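Local coordinates for protein tRNA(Ile2) 2-agmatinylcytidine synthetase TiaS (Archaeoglobus fulgidus, PDB 5XOB) that attaches agmatine to the wobble cytidine of an isoleucine tRNA in an ATP-dependent reaction, changing its codon specificity from AUG to AUA, at residues S179-D184 and C198-V203; N194-N199 and V396-R401. All blocks are in the same frame, centred on the assembly; numbering follows the deposited sequence.

Interaction 1 of 2, residues S179-D184 and C198-V203; sequences SFFDMD and CNDVVV
D200 meets the far end of the F181 ring with its carboxylate. Its OD1 comes in obliquely near the CZ end, 3.3 Å from F181 CZ, a close van der Waals approach of a carboxylate oxygen to an aromatic ring. The carboxylate and ring planes are turned 39° apart, and the two side chains cross at about a right angle. F181 can reach this far because its CG is placed anti to the carbonyl carbon (chi1 -79°), which carries the ring off helix 177-187 toward the turn.

V201 comes next and uses its backbone: its N lies 4.0 Å from F181 CZ, near the plane of the ring and at its edge, while its CB points away from the helix. Where the weakly bonded hairpin 195-196/201-202 returns from its turn, D200 and V201 both face D196, which fits a G1 beta bulge. D200 has a positive phi, as is usual at the first position of this bulge. Both segments belong to the TiaS FLD domain, where helix 177-187 packs against the hairpin.

V202 then divides its two methyls between the two phenylalanines. CG1, anti to the backbone N, lies 4.1 Å from F180 CG, with the two side chains crossing nearly at right angles. CG2 stays with the neighbouring ring, 4.3 Å from F181 CE2. Beyond these partners F180 packs on I205 and V231, whereas F181 continues onto V195 and meets the W197 ring with the planes steeply inclined.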
loop_
_atom_site.group_PDB
_atom_site.type_symbol
_atom_site.label_atom_id
_atom_site.label_comp_id
_atom_site.label_asym_id
_atom_site.label_seq_id
_atom_site.Cartn_x
_atom_site.Cartn_y
_atom_site.Cartn_z
ATOM N N SER A 179 9.612 -7.911 -21.670
ATOM C CA SER A 179 10.368 -8.659 -20.672
ATOM C C SER A 179 9.636 -8.819 -19.336
ATOM O O SER A 179 9.636 -9.903 -18.749
ATOM C CB SER A 179 11.690 -7.950 -20.412
ATOM O OG SER A 179 12.607 -8.833 -19.827
ATOM N N PHE A 180 9.024 -7.735 -18.864
ATOM C CA PHE A 180 8.385 -7.707 -17.542
ATOM C C PHE A 180 6.973 -8.295 -17.526
ATOM O O PHE A 180 6.600 -9.006 -16.581
ATOM C CB PHE A 180 8.359 -6.273 -17.011
ATOM C CG PHE A 180 9.717 -5.743 -16.656
ATOM C CD1 PHE A 180 10.180 -5.802 -15.344
ATOM C CD2 PHE A 180 10.538 -5.199 -17.631
ATOM C CE1 PHE A 180 11.436 -5.319 -15.014
ATOM C CE2 PHE A 180 11.793 -4.712 -17.309
ATOM C CZ PHE A 180 12.245 -4.774 -15.998
ATOM N N PHE A 181 6.188 -7.975 -18.556
ATOM C CA PHE A 181 4.880 -8.601 -18.764
ATOM C C PHE A 181 5.042 -10.111 -18.923
ATOM O O PHE A 181 4.290 -10.886 -18.334
ATOM C CB PHE A 181 4.180 -8.016 -19.995
ATOM C CG PHE A 181 3.533 -6.679 -19.749
ATOM C CD1 PHE A 181 2.336 -6.589 -19.045
ATOM C CD2 PHE A 181 4.108 -5.510 -20.224
ATOM C CE1 PHE A 181 1.726 -5.358 -18.817
ATOM C CE2 PHE A 181 3.505 -4.274 -19.993
ATOM C CZ PHE A 181 2.312 -4.199 -19.289
ATOM N N ASP A 182 6.033 -10.521 -19.710
ATOM C CA ASP A 182 6.332 -11.942 -19.897
ATOM C C ASP A 182 6.750 -12.609 -18.601
ATOM O O ASP A 182 6.380 -13.756 -18.338
ATOM C CB ASP A 182 7.456 -12.134 -20.918
ATOM C CG ASP A 182 6.997 -11.929 -22.351
ATOM O OD1 ASP A 182 5.780 -11.735 -22.586
ATOM O OD2 ASP A 182 7.870 -11.965 -23.247
ATOM N N MET A 183 7.543 -11.894 -17.808
ATOM C CA MET A 183 7.995 -12.393 -16.513
ATOM C C MET A 183 6.808 -12.565 -15.567
ATOM O O MET A 183 6.767 -13.510 -14.768
ATOM C CB MET A 183 9.040 -11.445 -15.911
ATOM C CG MET A 183 9.450 -11.758 -14.475
ATOM S SD MET A 183 8.321 -11.118 -13.213
ATOM C CE MET A 183 8.457 -9.349 -13.467
ATOM N N ASP A 184 5.844 -11.650 -15.671
ATOM C CA ASP A 184 4.646 -11.685 -14.837
ATOM C C ASP A 184 3.751 -12.880 -15.181
ATOM O O ASP A 184 3.227 -13.551 -14.286
ATOM C CB ASP A 184 3.864 -10.378 -14.988
ATOM C CG ASP A 184 2.711 -10.271 -14.005
ATOM O OD1 ASP A 184 2.972 -10.135 -12.786
ATOM O OD2 ASP A 184 1.544 -10.311 -14.460
ATOM N N CYS A 198 -4.313 -4.139 -17.226
ATOM C CA CYS A 198 -5.400 -3.272 -17.635
ATOM C C CYS A 198 -4.899 -1.912 -18.128
ATOM O O CYS A 198 -5.402 -1.398 -19.120
ATOM C CB CYS A 198 -6.385 -3.090 -16.479
ATOM S SG CYS A 198 -7.881 -2.188 -16.935
ATOM N N ASN A 199 -3.904 -1.342 -17.453
ATOM C CA ASN A 199 -3.460 0.022 -17.758
ATOM C C ASN A 199 -2.136 0.109 -18.532
ATOM O O ASN A 199 -1.659 1.206 -18.840
ATOM C CB ASN A 199 -3.388 0.843 -16.469
ATOM C CG ASN A 199 -4.754 1.041 -15.827
ATOM O OD1 ASN A 199 -5.407 2.061 -16.051
ATOM N ND2 ASN A 199 -5.200 0.064 -15.038
ATOM N N ASP A 200 -1.571 -1.052 -18.863
ATOM C CA ASP A 200 -0.339 -1.156 -19.650
ATOM C C ASP A 200 0.788 -0.338 -19.028
ATOM O O ASP A 200 1.340 0.573 -19.647
ATOM C CB ASP A 200 -0.588 -0.752 -21.116
ATOM C CG ASP A 200 0.249 -1.565 -22.105
ATOM O OD1 ASP A 200 0.666 -2.699 -21.777
ATOM O OD2 ASP A 200 0.478 -1.070 -23.228
ATOM N N VAL A 201 1.113 -0.673 -17.785
ATOM C CA VAL A 201 2.155 0.017 -17.046
ATOM C C VAL A 201 3.039 -0.998 -16.345
ATOM O O VAL A 201 2.536 -1.944 -15.736
ATOM C CB VAL A 201 1.550 0.954 -15.984
ATOM C CG1 VAL A 201 2.642 1.554 -15.108
ATOM C CG2 VAL A 201 0.732 2.056 -16.641
ATOM N N VAL A 202 4.353 -0.808 -16.440
ATOM C CA VAL A 202 5.285 -1.538 -15.584
ATOM C C VAL A 202 5.428 -0.759 -14.287
ATOM O O VAL A 202 5.980 0.344 -14.255
ATOM C CB VAL A 202 6.673 -1.738 -16.211
ATOM C CG1 VAL A 202 7.574 -2.517 -15.256
ATOM C CG2 VAL A 202 6.555 -2.468 -17.540
ATOM N N VAL A 203 4.937 -1.370 -13.219
ATOM C CA VAL A 203 4.829 -0.727 -11.928
ATOM C C VAL A 203 6.157 -0.808 -11.175
ATOM O O VAL A 203 6.505 0.112 -10.426
ATOM C CB VAL A 203 3.707 -1.390 -11.097
ATOM C CG1 VAL A 203 3.528 -0.697 -9.753
ATOM C CG2 VAL A 203 2.395 -1.371 -11.870
#

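Interaction 2 of 2, residues N194-N199 and V396-R401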
loop_
_atom_site.group_PDB
_atom_site.type_symbol
_atom_site.label_atom_id
_atom_site.label_comp_id
_atom_site.label_asym_id
_atom_site.label_seq_id
_atom_site.Cartn_x
_atom_site.Cartn_y
_atom_site.Cartn_z
ATOM N N ASN A 194 3.871 -6.191 -10.216
ATOM C CA ASN A 194 5.001 -5.659 -10.946
ATOM C C ASN A 194 4.567 -5.112 -12.304
ATOM O O ASN A 194 5.363 -4.502 -13.011
ATOM C CB ASN A 194 6.079 -6.736 -11.066
ATOM C CG ASN A 194 6.493 -7.296 -9.702
ATOM O OD1 ASN A 194 6.769 -6.550 -8.752
ATOM N ND2 ASN A 194 6.518 -8.613 -9.597
ATOM N N VAL A 195 3.288 -5.286 -12.628
ATOM C CA VAL A 195 2.738 -4.924 -13.930
ATOM C C VAL A 195 1.240 -4.669 -13.773
ATOM O O VAL A 195 0.594 -5.307 -12.932
ATOM C CB VAL A 195 3.005 -6.068 -14.946
ATOM C CG1 VAL A 195 1.742 -6.497 -15.684
ATOM C CG2 VAL A 195 4.109 -5.690 -15.921
ATOM N N ASP A 196 0.699 -3.738 -14.563
ATOM C CA ASP A 196 -0.756 -3.531 -14.643
ATOM C C ASP A 196 -1.196 -3.853 -16.051
ATOM O O ASP A 196 -0.933 -3.087 -16.978
ATOM C CB ASP A 196 -1.153 -2.091 -14.295
ATOM C CG ASP A 196 -2.667 -1.909 -14.148
ATOM O OD1 ASP A 196 -3.445 -2.862 -14.399
ATOM O OD2 ASP A 196 -3.083 -0.793 -13.768
ATOM N N TRP A 197 -1.867 -4.988 -16.207
ATOM C CA TRP A 197 -2.304 -5.443 -17.523
ATOM C C TRP A 197 -3.378 -4.524 -18.082
ATOM O O TRP A 197 -3.352 -4.167 -19.259
ATOM C CB TRP A 197 -2.831 -6.871 -17.444
ATOM C CG TRP A 197 -1.773 -7.842 -17.083
ATOM C CD1 TRP A 197 -1.487 -8.315 -15.837
ATOM C CD2 TRP A 197 -0.831 -8.455 -17.974
ATOM N NE1 TRP A 197 -0.433 -9.196 -15.895
ATOM C CE2 TRP A 197 -0.009 -9.300 -17.195
ATOM C CE3 TRP A 197 -0.609 -8.381 -19.358
ATOM C CZ2 TRP A 197 1.024 -10.066 -17.750
ATOM C CZ3 TRP A 197 0.420 -9.146 -19.912
ATOM C CH2 TRP A 197 1.224 -9.976 -19.104
ATOM N N CYS A 198 -4.313 -4.139 -17.226
ATOM C CA CYS A 198 -5.400 -3.272 -17.635
ATOM C C CYS A 198 -4.899 -1.912 -18.128
ATOM O O CYS A 198 -5.402 -1.398 -19.120
ATOM C CB CYS A 198 -6.385 -3.090 -16.479
ATOM S SG CYS A 198 -7.881 -2.188 -16.935
ATOM N N ASN A 199 -3.904 -1.342 -17.453
ATOM C CA ASN A 199 -3.460 0.022 -17.758
ATOM C C ASN A 199 -2.136 0.109 -18.532
ATOM O O ASN A 199 -1.659 1.206 -18.840
ATOM C CB ASN A 199 -3.388 0.843 -16.469
ATOM C CG ASN A 199 -4.754 1.041 -15.827
ATOM O OD1 ASN A 199 -5.407 2.061 -16.051
ATOM N ND2 ASN A 199 -5.200 0.064 -15.038
ATOM N N VAL A 396 -8.082 -1.537 -5.959
ATOM C CA VAL A 396 -7.508 -0.614 -6.916
ATOM C C VAL A 396 -6.520 -1.359 -7.825
ATOM O O VAL A 396 -5.866 -2.282 -7.368
ATOM C CB VAL A 396 -6.758 0.477 -6.145
ATOM C CG1 VAL A 396 -6.081 1.434 -7.087
ATOM C CG2 VAL A 396 -7.708 1.258 -5.255
ATOM N N PRO A 397 -6.389 -0.960 -9.108
ATOM C CA PRO A 397 -5.412 -1.639 -9.982
ATOM C C PRO A 397 -3.945 -1.506 -9.530
ATOM O O PRO A 397 -3.608 -0.541 -8.848
ATOM C CB PRO A 397 -5.610 -0.938 -11.333
ATOM C CG PRO A 397 -6.245 0.372 -10.995
ATOM C CD PRO A 397 -7.158 0.049 -9.855
ATOM N N PRO A 398 -3.068 -2.451 -9.932
ATOM C CA PRO A 398 -1.683 -2.457 -9.438
ATOM C C PRO A 398 -0.946 -1.127 -9.606
ATOM O O PRO A 398 -0.138 -0.760 -8.746
ATOM C CB PRO A 398 -1.006 -3.546 -10.278
ATOM C CG PRO A 398 -2.115 -4.427 -10.717
ATOM C CD PRO A 398 -3.287 -3.513 -10.929
ATOM N N SER A 399 -1.232 -0.410 -10.691
ATOM C CA SER A 399 -0.583 0.877 -10.955
ATOM C C SER A 399 -0.955 1.931 -9.908
ATOM O O SER A 399 -0.389 3.025 -9.891
ATOM C CB SER A 399 -0.912 1.377 -12.369
ATOM O OG SER A 399 -2.309 1.505 -12.568
ATOM N N ALA A 400 -1.905 1.601 -9.039
ATOM C CA ALA A 400 -2.279 2.483 -7.946
ATOM C C ALA A 400 -2.211 1.818 -6.565
ATOM O O ALA A 400 -2.592 2.431 -5.569
ATOM C CB ALA A 400 -3.665 3.044 -8.210
ATOM N N ARG A 401 -1.721 0.579 -6.502
ATOM C CA ARG A 401 -1.522 -0.100 -5.227
ATOM C C ARG A 401 -0.558 0.737 -4.402
ATOM O O ARG A 401 0.455 1.210 -4.925
ATOM C CB ARG A 401 -0.923 -1.498 -5.431
ATOM C CG ARG A 401 -0.800 -2.330 -4.148
ATOM C CD ARG A 401 -1.766 -3.505 -4.031
ATOM N NE ARG A 401 -3.044 -3.298 -4.706
ATOM C CZ ARG A 401 -3.344 -3.739 -5.926
ATOM N NH1 ARG A 401 -2.466 -4.415 -6.650
ATOM N NH2 ARG A 401 -4.536 -3.490 -6.434
#
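D196 turns its carboxylate toward the 396-401 turn, where S399 and the two prolines receive it in different ways. With CG anti to the backbone N (chi1 -171°), the group is swung out from its strand. S399 OG donates to D196 OD2 at 2.7 Å, and OD2 accepts with its anti lone pair, directed away from OD1. P398 crosses the aspartate at about a right angle, its CD 3.5 Å from D196 OD1, while its CB and CG rest against the carbonyl oxygen of V195. P397 closes on the same carboxylate from its own ring, CB lying 3.5 Å from D196 OD2, and it runs at a slant to the N199 amide, whose ND2 is 3.9 Å from P397 CB.

The carboxylate also organises its own chain. D196 OD1 receives a weak bond from C198 N at 3.2 Å, resembling an Asx turn, and a further weak one from N199 N; N199 ND2 adds a weak bond to OD2 while also bonding Q306. Across the contact, backbone bonds from A400 N to P397 O and from R401 N to P398 O fold the chain around S399. The contact joins the FLD domain to the chain that follows strand 392-395, where P397 also packs on F307. Replacing this aspartate by an alanine takes away the acceptor, and the S399 hydroxyl would probably lose its partner and the 197-199 turn its weak internal ties. With one hydrogen bond across the contact and three weak ones within 196-199, this buried carboxylate is probably ionised, its charge stabilised by neutral donors from two distant parts of the chain.

Overall arrangement
Interactions 1 and 2 lie side by side, their centres about 9 Å apart, on the two strands of one small antiparallel sheet, 195-196 and 201-202. Along the chain helix 177-187 comes first, then the hairpin, and nearly 200 residues later the 396-401 turn. C198 and N199 belong to both segment pairs, and V201 O probably bonds D196 N across the strands. W197 links the hairpin to the helix as well, its NE1 lying 2.7 Å from D184 OD2 in a probable hydrogen bond. The hairpin therefore sits between helix 177-187 and a turn that follows strand 392-395, beyond the zinc-binding cysteines C352, C355, C370 and C373: the chain returns from the metal site to pack here.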